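Side-chain contacts in putative uncharacterized protein (Archaeoglobus fulgidus, PDB 3VU0), which is the C-terminal globular domain of an archaeal AglB-type oligosaccharyltransferase, a compact mixed alpha/beta domain with helices packed against a small central sheet: residues L11-K15 against E16-A20; D126-K130 against T131-K135; K151-T155 against V156-E160. All coordinates share one frame; numbering follows the deposited sequence.

Interaction 1: residues L11-K15 against E16-A20; sequences LNWMK and ENLEA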
loop_
_atom_site.group_PDB
_atom_site.type_symbol
_atom_site.label_atom_id
_atom_site.label_comp_id
_atom_site.label_asym_id
_atom_site.label_seq_id
_atom_site.Cartn_x
_atom_site.Cartn_y
_atom_site.Cartn_z
ATOM N N LEU A 11 6.885 -12.240 -2.887
ATOM C CA LEU A 11 6.855 -12.893 -1.585
ATOM C C LEU A 11 8.127 -13.690 -1.305
ATOM O O LEU A 11 8.647 -13.661 -0.187
ATOM C CB LEU A 11 5.620 -13.800 -1.483
ATOM C CG LEU A 11 4.268 -13.072 -1.465
ATOM C CD1 LEU A 11 3.131 -14.078 -1.615
ATOM C CD2 LEU A 11 4.117 -12.288 -0.164
ATOM N N ASN A 12 8.629 -14.396 -2.314
ATOM C CA ASN A 12 9.853 -15.178 -2.144
ATOM C C ASN A 12 11.039 -14.251 -1.926
ATOM O O ASN A 12 11.941 -14.552 -1.140
ATOM C CB ASN A 12 10.124 -16.060 -3.368
ATOM C CG ASN A 12 9.119 -17.185 -3.513
ATOM O OD1 ASN A 12 8.632 -17.733 -2.522
ATOM N ND2 ASN A 12 8.818 -17.548 -4.754
ATOM N N TRP A 13 11.035 -13.123 -2.632
ATOM C CA TRP A 13 12.110 -12.154 -2.499
ATOM C C TRP A 13 12.124 -11.579 -1.080
ATOM O O TRP A 13 13.176 -11.515 -0.439
ATOM C CB TRP A 13 11.936 -11.013 -3.511
ATOM C CG TRP A 13 13.113 -10.072 -3.565
ATOM C CD1 TRP A 13 14.218 -10.182 -4.364
ATOM C CD2 TRP A 13 13.316 -8.905 -2.756
ATOM N NE1 TRP A 13 15.098 -9.154 -4.102
ATOM C CE2 TRP A 13 14.569 -8.357 -3.120
ATOM C CE3 TRP A 13 12.562 -8.268 -1.761
ATOM C CZ2 TRP A 13 15.086 -7.203 -2.518
ATOM C CZ3 TRP A 13 13.078 -7.117 -1.160
ATOM C CH2 TRP A 13 14.328 -6.598 -1.545
HETATM N N MSE A 14 10.966 -11.163 -0.572
HETATM C CA MSE A 14 10.965 -10.597 0.770
HETATM C C MSE A 14 11.243 -11.628 1.855
HETATM O O MSE A 14 11.778 -11.290 2.914
HETATM C CB MSE A 14 9.677 -9.797 1.067
HETATM C CG MSE A 14 8.371 -10.282 0.467
HETATM SE SE MSE A 14 7.049 -8.811 0.438
HETATM C CE MSE A 14 6.922 -8.481 2.329
ATOM N N LYS A 15 10.918 -12.888 1.580
ATOM C CA LYS A 15 11.161 -13.945 2.548
ATOM C C LYS A 15 12.654 -14.104 2.820
ATOM O O LYS A 15 13.070 -14.289 3.964
ATOM C CB LYS A 15 10.608 -15.283 2.049
ATOM C CG LYS A 15 10.742 -16.406 3.074
ATOM C CD LYS A 15 10.199 -17.726 2.547
ATOM C CE LYS A 15 10.223 -18.801 3.625
ATOM N NZ LYS A 15 9.657 -20.087 3.129
ATOM N N GLU A 16 13.466 -14.025 1.772
ATOM C CA GLU A 16 14.901 -14.195 1.953
ATOM C C GLU A 16 15.734 -12.922 2.001
ATOM O O GLU A 16 16.929 -12.984 2.286
ATOM C CB GLU A 16 15.457 -15.124 0.870
ATOM C CG GLU A 16 15.265 -14.641 -0.549
ATOM C CD GLU A 16 15.764 -15.650 -1.571
ATOM O OE1 GLU A 16 16.969 -15.988 -1.537
ATOM O OE2 GLU A 16 14.952 -16.107 -2.405
ATOM N N ASN A 17 15.117 -11.773 1.740
ATOM C CA ASN A 17 15.855 -10.514 1.756
ATOM C C ASN A 17 15.543 -9.567 2.912
ATOM O O ASN A 17 16.430 -8.859 3.380
ATOM C CB ASN A 17 15.678 -9.783 0.416
ATOM C CG ASN A 17 16.512 -10.399 -0.693
ATOM O OD1 ASN A 17 17.739 -10.258 -0.711
ATOM N ND2 ASN A 17 15.855 -11.097 -1.616
ATOM N N LEU A 18 14.299 -9.534 3.377
ATOM C CA LEU A 18 13.974 -8.652 4.492
ATOM C C LEU A 18 14.544 -9.254 5.787
ATOM O O LEU A 18 14.681 -10.474 5.900
ATOM C CB LEU A 18 12.456 -8.456 4.608
ATOM C CG LEU A 18 11.707 -7.852 3.407
ATOM C CD1 LEU A 18 10.288 -7.500 3.828
ATOM C CD2 LEU A 18 12.413 -6.606 2.898
ATOM N N GLU A 19 14.888 -8.398 6.749
ATOM C CA GLU A 19 15.454 -8.858 8.018
ATOM C C GLU A 19 14.584 -9.925 8.679
ATOM O O GLU A 19 13.397 -9.708 8.926
ATOM C CB GLU A 19 15.651 -7.682 8.979
ATOM C CG GLU A 19 16.680 -6.640 8.519
ATOM C CD GLU A 19 16.175 -5.766 7.379
ATOM O OE1 GLU A 19 14.994 -5.359 7.420
ATOM O OE2 GLU A 19 16.961 -5.474 6.452
ATOM N N ALA A 20 15.193 -11.073 8.965
ATOM C CA ALA A 20 14.500 -12.208 9.574
ATOM C C ALA A 20 13.757 -11.873 10.859
ATOM O O ALA A 20 14.182 -11.014 11.636
ATOM C CB ALA A 20 15.488 -13.340 9.832
#

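Interaction 2: residues D126-K130 against T131-K135; sequences DFFNK and TMLYK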
loop_
_atom_site.group_PDB
_atom_site.type_symbol
_atom_site.label_atom_id
_atom_site.label_comp_id
_atom_site.label_asym_id
_atom_site.label_seq_id
_atom_site.Cartn_x
_atom_site.Cartn_y
_atom_site.Cartn_z
ATOM N N ASP A 126 -8.476 13.221 -9.278
ATOM C CA ASP A 126 -7.649 14.313 -8.775
ATOM C C ASP A 126 -7.205 14.033 -7.338
ATOM O O ASP A 126 -6.064 14.304 -6.980
ATOM C CB ASP A 126 -8.401 15.650 -8.844
ATOM C CG ASP A 126 -8.642 16.113 -10.276
ATOM O OD1 ASP A 126 -7.957 15.616 -11.199
ATOM O OD2 ASP A 126 -9.512 16.987 -10.476
ATOM N N PHE A 127 -8.103 13.490 -6.523
ATOM C CA PHE A 127 -7.770 13.151 -5.137
ATOM C C PHE A 127 -6.675 12.073 -5.130
ATOM O O PHE A 127 -5.658 12.204 -4.441
ATOM C CB PHE A 127 -9.007 12.630 -4.399
ATOM C CG PHE A 127 -8.714 12.120 -3.013
ATOM C CD1 PHE A 127 -8.274 12.983 -2.019
ATOM C CD2 PHE A 127 -8.837 10.768 -2.716
ATOM C CE1 PHE A 127 -7.957 12.503 -0.740
ATOM C CE2 PHE A 127 -8.524 10.279 -1.446
ATOM C CZ PHE A 127 -8.082 11.150 -0.458
ATOM N N PHE A 128 -6.879 11.012 -5.904
ATOM C CA PHE A 128 -5.896 9.932 -5.981
ATOM C C PHE A 128 -4.503 10.446 -6.341
ATOM O O PHE A 128 -3.500 10.025 -5.756
ATOM C CB PHE A 128 -6.316 8.888 -7.020
ATOM C CG PHE A 128 -5.237 7.891 -7.339
ATOM C CD1 PHE A 128 -4.855 6.930 -6.401
ATOM C CD2 PHE A 128 -4.559 7.948 -8.554
ATOM C CE1 PHE A 128 -3.810 6.048 -6.669
ATOM C CE2 PHE A 128 -3.508 7.068 -8.834
ATOM C CZ PHE A 128 -3.134 6.120 -7.890
ATOM N N ASN A 129 -4.440 11.360 -7.300
ATOM C CA ASN A 129 -3.159 11.878 -7.739
ATOM C C ASN A 129 -2.363 12.656 -6.692
ATOM O O ASN A 129 -1.200 12.966 -6.916
ATOM C CB ASN A 129 -3.338 12.716 -9.012
ATOM C CG ASN A 129 -3.707 11.859 -10.220
ATOM O OD1 ASN A 129 -3.388 10.669 -10.270
ATOM N ND2 ASN A 129 -4.367 12.465 -11.203
ATOM N N LYS A 130 -2.977 12.944 -5.545
ATOM C CA LYS A 130 -2.294 13.672 -4.472
ATOM C C LYS A 130 -1.932 12.746 -3.307
ATOM O O LYS A 130 -1.298 13.173 -2.339
ATOM C CB LYS A 130 -3.194 14.784 -3.921
ATOM C CG LYS A 130 -3.659 15.820 -4.928
ATOM C CD LYS A 130 -4.729 16.712 -4.304
ATOM C CE LYS A 130 -5.276 17.713 -5.304
ATOM N NZ LYS A 130 -6.428 18.464 -4.728
ATOM N N THR A 131 -2.326 11.480 -3.397
ATOM C CA THR A 131 -2.081 10.544 -2.306
ATOM C C THR A 131 -0.735 9.827 -2.289
ATOM O O THR A 131 -0.000 9.797 -3.277
ATOM C CB THR A 131 -3.165 9.450 -2.255
ATOM O OG1 THR A 131 -2.982 8.551 -3.357
ATOM C CG2 THR A 131 -4.559 10.068 -2.327
HETATM N N MSE A 132 -0.436 9.239 -1.133
HETATM C CA MSE A 132 0.786 8.477 -0.932
HETATM C C MSE A 132 0.819 7.290 -1.891
HETATM O O MSE A 132 1.871 6.941 -2.417
HETATM C CB MSE A 132 0.851 7.964 0.509
HETATM C CG MSE A 132 1.208 9.028 1.531
HETATM SE SE MSE A 132 2.981 9.714 1.201
HETATM C CE MSE A 132 3.972 8.065 1.398
ATOM N N LEU A 133 -0.336 6.667 -2.099
ATOM C CA LEU A 133 -0.432 5.520 -2.998
ATOM C C LEU A 133 0.055 5.905 -4.388
ATOM O O LEU A 133 0.764 5.147 -5.041
ATOM C CB LEU A 133 -1.875 5.020 -3.070
ATOM C CG LEU A 133 -2.125 3.836 -4.011
ATOM C CD1 LEU A 133 -1.165 2.698 -3.697
ATOM C CD2 LEU A 133 -3.571 3.373 -3.868
ATOM N N TYR A 134 -0.332 7.093 -4.837
ATOM C CA TYR A 134 0.089 7.589 -6.142
ATOM C C TYR A 134 1.591 7.884 -6.159
ATOM O O TYR A 134 2.309 7.445 -7.050
ATOM C CB TYR A 134 -0.668 8.875 -6.488
ATOM C CG TYR A 134 -0.158 9.542 -7.744
ATOM C CD1 TYR A 134 -0.613 9.146 -8.998
ATOM C CD2 TYR A 134 0.800 10.555 -7.677
ATOM C CE1 TYR A 134 -0.130 9.742 -10.162
ATOM C CE2 TYR A 134 1.291 11.155 -8.834
ATOM C CZ TYR A 134 0.821 10.744 -10.071
ATOM O OH TYR A 134 1.295 11.339 -11.215
ATOM N N LYS A 135 2.060 8.635 -5.168
ATOM C CA LYS A 135 3.469 9.002 -5.102
ATOM C C LYS A 135 4.380 7.789 -4.960
ATOM O O LYS A 135 5.544 7.832 -5.368
ATOM C CB LYS A 135 3.699 9.986 -3.953
ATOM C CG LYS A 135 2.870 11.252 -4.098
ATOM C CD LYS A 135 2.960 12.140 -2.875
ATOM C CE LYS A 135 1.985 13.303 -2.980
ATOM N NZ LYS A 135 2.102 14.216 -1.813
HETATM O O HOH W 1 -0.214 15.728 -2.230
#

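Interaction 3: residues K151-T155 against V156-E160; sequences KNFGT and VKIFE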
loop_
_atom_site.group_PDB
_atom_site.type_symbol
_atom_site.label_atom_id
_atom_site.label_comp_id
_atom_site.label_asym_id
_atom_site.label_seq_id
_atom_site.Cartn_x
_atom_site.Cartn_y
_atom_site.Cartn_z
ATOM N N LYS A 151 12.349 -2.736 -4.642
ATOM C CA LYS A 151 12.282 -3.749 -5.683
ATOM C C LYS A 151 10.956 -3.633 -6.427
ATOM O O LYS A 151 9.906 -3.459 -5.814
ATOM C CB LYS A 151 12.428 -5.136 -5.053
ATOM C CG LYS A 151 13.048 -6.171 -5.960
ATOM C CD LYS A 151 14.531 -5.897 -6.186
ATOM C CE LYS A 151 15.129 -6.936 -7.131
ATOM N NZ LYS A 151 16.591 -6.714 -7.369
ATOM N N ASN A 152 11.023 -3.734 -7.751
ATOM C CA ASN A 152 9.854 -3.616 -8.614
ATOM C C ASN A 152 9.538 -4.959 -9.274
ATOM O O ASN A 152 10.279 -5.420 -10.141
ATOM C CB ASN A 152 10.136 -2.553 -9.683
ATOM C CG ASN A 152 8.957 -2.307 -10.600
ATOM O OD1 ASN A 152 8.033 -3.112 -10.677
ATOM N ND2 ASN A 152 8.994 -1.189 -11.314
ATOM N N PHE A 153 8.443 -5.585 -8.851
ATOM C CA PHE A 153 8.029 -6.872 -9.404
ATOM C C PHE A 153 6.864 -6.700 -10.387
ATOM O O PHE A 153 5.970 -7.544 -10.452
ATOM C CB PHE A 153 7.597 -7.818 -8.282
ATOM C CG PHE A 153 8.637 -8.017 -7.218
ATOM C CD1 PHE A 153 9.756 -8.805 -7.456
ATOM C CD2 PHE A 153 8.490 -7.415 -5.972
ATOM C CE1 PHE A 153 10.717 -8.996 -6.461
ATOM C CE2 PHE A 153 9.443 -7.598 -4.972
ATOM C CZ PHE A 153 10.559 -8.391 -5.219
ATOM N N GLY A 154 6.871 -5.600 -11.136
ATOM C CA GLY A 154 5.813 -5.363 -12.106
ATOM C C GLY A 154 4.555 -4.749 -11.518
ATOM O O GLY A 154 4.429 -3.525 -11.449
ATOM N N THR A 155 3.616 -5.600 -11.113
ATOM C CA THR A 155 2.365 -5.146 -10.518
ATOM C C THR A 155 2.544 -4.955 -9.017
ATOM O O THR A 155 1.737 -4.295 -8.372
ATOM C CB THR A 155 1.227 -6.173 -10.730
ATOM O OG1 THR A 155 1.653 -7.457 -10.255
ATOM C CG2 THR A 155 0.853 -6.271 -12.205
ATOM N N VAL A 156 3.604 -5.545 -8.471
ATOM C CA VAL A 156 3.901 -5.457 -7.045
ATOM C C VAL A 156 5.223 -4.730 -6.800
ATOM O O VAL A 156 6.256 -5.077 -7.376
ATOM C CB VAL A 156 3.979 -6.866 -6.406
ATOM C CG1 VAL A 156 4.219 -6.751 -4.905
ATOM C CG2 VAL A 156 2.681 -7.629 -6.669
ATOM N N LYS A 157 5.182 -3.721 -5.940
ATOM C CA LYS A 157 6.375 -2.949 -5.616
ATOM C C LYS A 157 6.557 -2.883 -4.110
ATOM O O LYS A 157 5.587 -2.757 -3.365
ATOM C CB LYS A 157 6.260 -1.528 -6.178
ATOM C CG LYS A 157 6.019 -1.491 -7.685
ATOM C CD LYS A 157 6.020 -0.068 -8.237
ATOM C CE LYS A 157 5.680 -0.065 -9.736
ATOM N NZ LYS A 157 5.706 1.306 -10.341
ATOM N N ILE A 158 7.802 -2.989 -3.660
ATOM C CA ILE A 158 8.082 -2.902 -2.237
ATOM C C ILE A 158 8.979 -1.698 -2.012
ATOM O O ILE A 158 9.939 -1.479 -2.749
ATOM C CB ILE A 158 8.761 -4.184 -1.690
ATOM C CG1 ILE A 158 9.028 -4.022 -0.188
ATOM C CG2 ILE A 158 10.052 -4.466 -2.436
ATOM C CD1 ILE A 158 9.324 -5.329 0.521
ATOM N N PHE A 159 8.640 -0.913 -0.997
ATOM C CA PHE A 159 9.379 0.292 -0.661
ATOM C C PHE A 159 9.994 0.172 0.721
ATOM O O PHE A 159 9.514 -0.581 1.572
ATOM C CB PHE A 159 8.445 1.506 -0.681
ATOM C CG PHE A 159 7.828 1.780 -2.024
ATOM C CD1 PHE A 159 8.343 2.772 -2.854
ATOM C CD2 PHE A 159 6.732 1.044 -2.461
ATOM C CE1 PHE A 159 7.774 3.027 -4.106
ATOM C CE2 PHE A 159 6.152 1.288 -3.711
ATOM C CZ PHE A 159 6.671 2.279 -4.533
ATOM N N GLU A 160 11.053 0.937 0.937
ATOM C CA GLU A 160 11.746 0.955 2.212
ATOM C C GLU A 160 11.495 2.314 2.858
ATOM O O GLU A 160 11.473 3.336 2.172
ATOM C CB GLU A 160 13.242 0.758 1.968
ATOM C CG GLU A 160 14.115 0.825 3.195
ATOM C CD GLU A 160 15.573 0.589 2.854
ATOM O OE1 GLU A 160 16.131 1.382 2.060
ATOM O OE2 GLU A 160 16.150 -0.393 3.375
#

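Interaction 1: residues L11-K15 against E16-A20
Trp13 and Asn17 meet one turn apart at the C-terminal end of helix 5-17, where the chain leaves helical geometry at Leu18. The hydrogen bonds come first. Trp13 O is taken by the Asn17 side chain, with ND2 3.0 Å from Trp13 O, and by a weak, bent bond from Asn17 N, so the asparagine folds back on the helix end. The last turn is closed by Leu18 N, 3.1 Å from Met14 O, while Glu16 N is shared weakly between Asn12 O and Trp13 O.

Stacking is the second element. The Asn17 amide lies over one face of the indole, the two planes 26° apart, and its CB sits 3.8 Å from the centroid of the six-membered ring, almost straight above it. Trp13 can offer that face because its CG stands anti to the backbone N (chi1 -172°).

The apolar contacts belong to Leu18, whose branches part: CD2 reaches Trp13 CZ3, while CD1 lies beside selenomethionine Met14. Beyond the helix, Trp13 packs on Leu150 and Lys151 of strand 147-153, and Met14 on Ile44. The tightest apolar touch within the turn is Met14 CB to Leu18 CD1, 3.6 Å.

Interaction 2: residues D126-K130 against T131-K135
Thr131 turns back on Phe127 and Phe128 where helix 121-128 gives way to helix 132-138. A type I beta turn from Phe128 to Thr131 joins the two helices, and Thr131 is the N-cap of the second.

Tyr134, in the first turn of that helix, can be followed outward. Its CB stands over one face of the Phe128 ring, 4.1 Å from the centroid, and also lies close to Phe128 O. A chi1 of 173° turns the ring away from the tyrosine's own N and swings it across the turn, and CG comes to lie near Asn129 CA, which covers one face of the phenol ring. CD1 touches Phe128 CE2 at 3.6 Å; this belongs to an offset edge-to-face pair, the Tyr134 edge toward the Phe128 face with planes at 89°. CD2, on the other branch, approaches Asn129 O. Farther out, CE1 meets Asn129 OD1 at 3.4 Å, and CE2 still lies near Asn129 O.

Around this pair, Thr131 CG2 sits over the Phe127 ring and Leu133 reaches the Phe128 edge; Phe105 packs against Phe128 from helix 105-112. Lys135 hydrogen-bonds to Gln71 O, and a water joins Lys135 NZ to Lys130 O.

Two donors from one residue grip Phe128 O: Thr131 N at 3.0 Å from above the carbonyl plane, and Thr131 OG1 at 2.9 Å in that plane, on a lone pair. OG1 in turn accepts a weak bond from Tyr134 N, 3.4 Å away. The hydroxyl thus gives its proton to Phe128 O and, more weakly, accepts from Tyr134 N, so one oxygen bridges the beta turn and the first turn of helix 132-138 in a largely aromatic setting.

Interaction 3: residues K151-T155 against V156-E160
Phe153 and Ile158 run alongside each other from the same face of the beta hairpin formed by strands 147-153 and 156-161. Phe153 CE2 comes 4.1 Å from Ile158 CG2, and the same methyl touches Lys151 CB. In Ile158, chi1 of 180° sends CG1 away from the backbone N and leaves CG2 between N and the carbonyl carbon, facing Lys151 CB. Val156 shares this face, which is covered by helix 5-17: Trp7 and Ala10 meet Val156, and the Trp13 ring meets Phe153 edge-to-face.

On the other face, Asn152 and Lys157 keep a common direction as neighbours across the strands, Lys157 CE 3.8 Å from Asn152 ND2. The extended lysine carries its NZ on to Asn140 OD1 and His137 O.

Beneath the side chains, Lys151 and Ile158 form an antiparallel hydrogen-bonded pair, with a straight bond from Ile158 N to Lys151 O and a weak one in return. At the bend, Gly154 has a positive phi of 83°, where a side chain would crowd the preceding carbonyl oxygen. Asn152 closes an Asx turn there, its OD1 accepting from Gly154 N at 2.8 Å.

Overall arrangement
Interactions 1 and 3 form one packed region although they are far apart in sequence: their centres are 13 Å apart, and the end of helix 5-17 lies directly on the hairpin. Trp13 CB comes within 3.4 Å of Phe153 CZ, and Leu18 CD1 reaches Ile158 CD1 at 4.1 Å. A bound MES, probably from the crystallisation liquor, sits about 3 Å from the Lys151 side chain and about 6 Å from that of Trp13, beside this junction. Interaction 2 stands apart from interaction 1, centres 28 Å apart on opposite sides of the chain's centre. It lies nearer interaction 3, about 5 Å between nearest atoms but without touching.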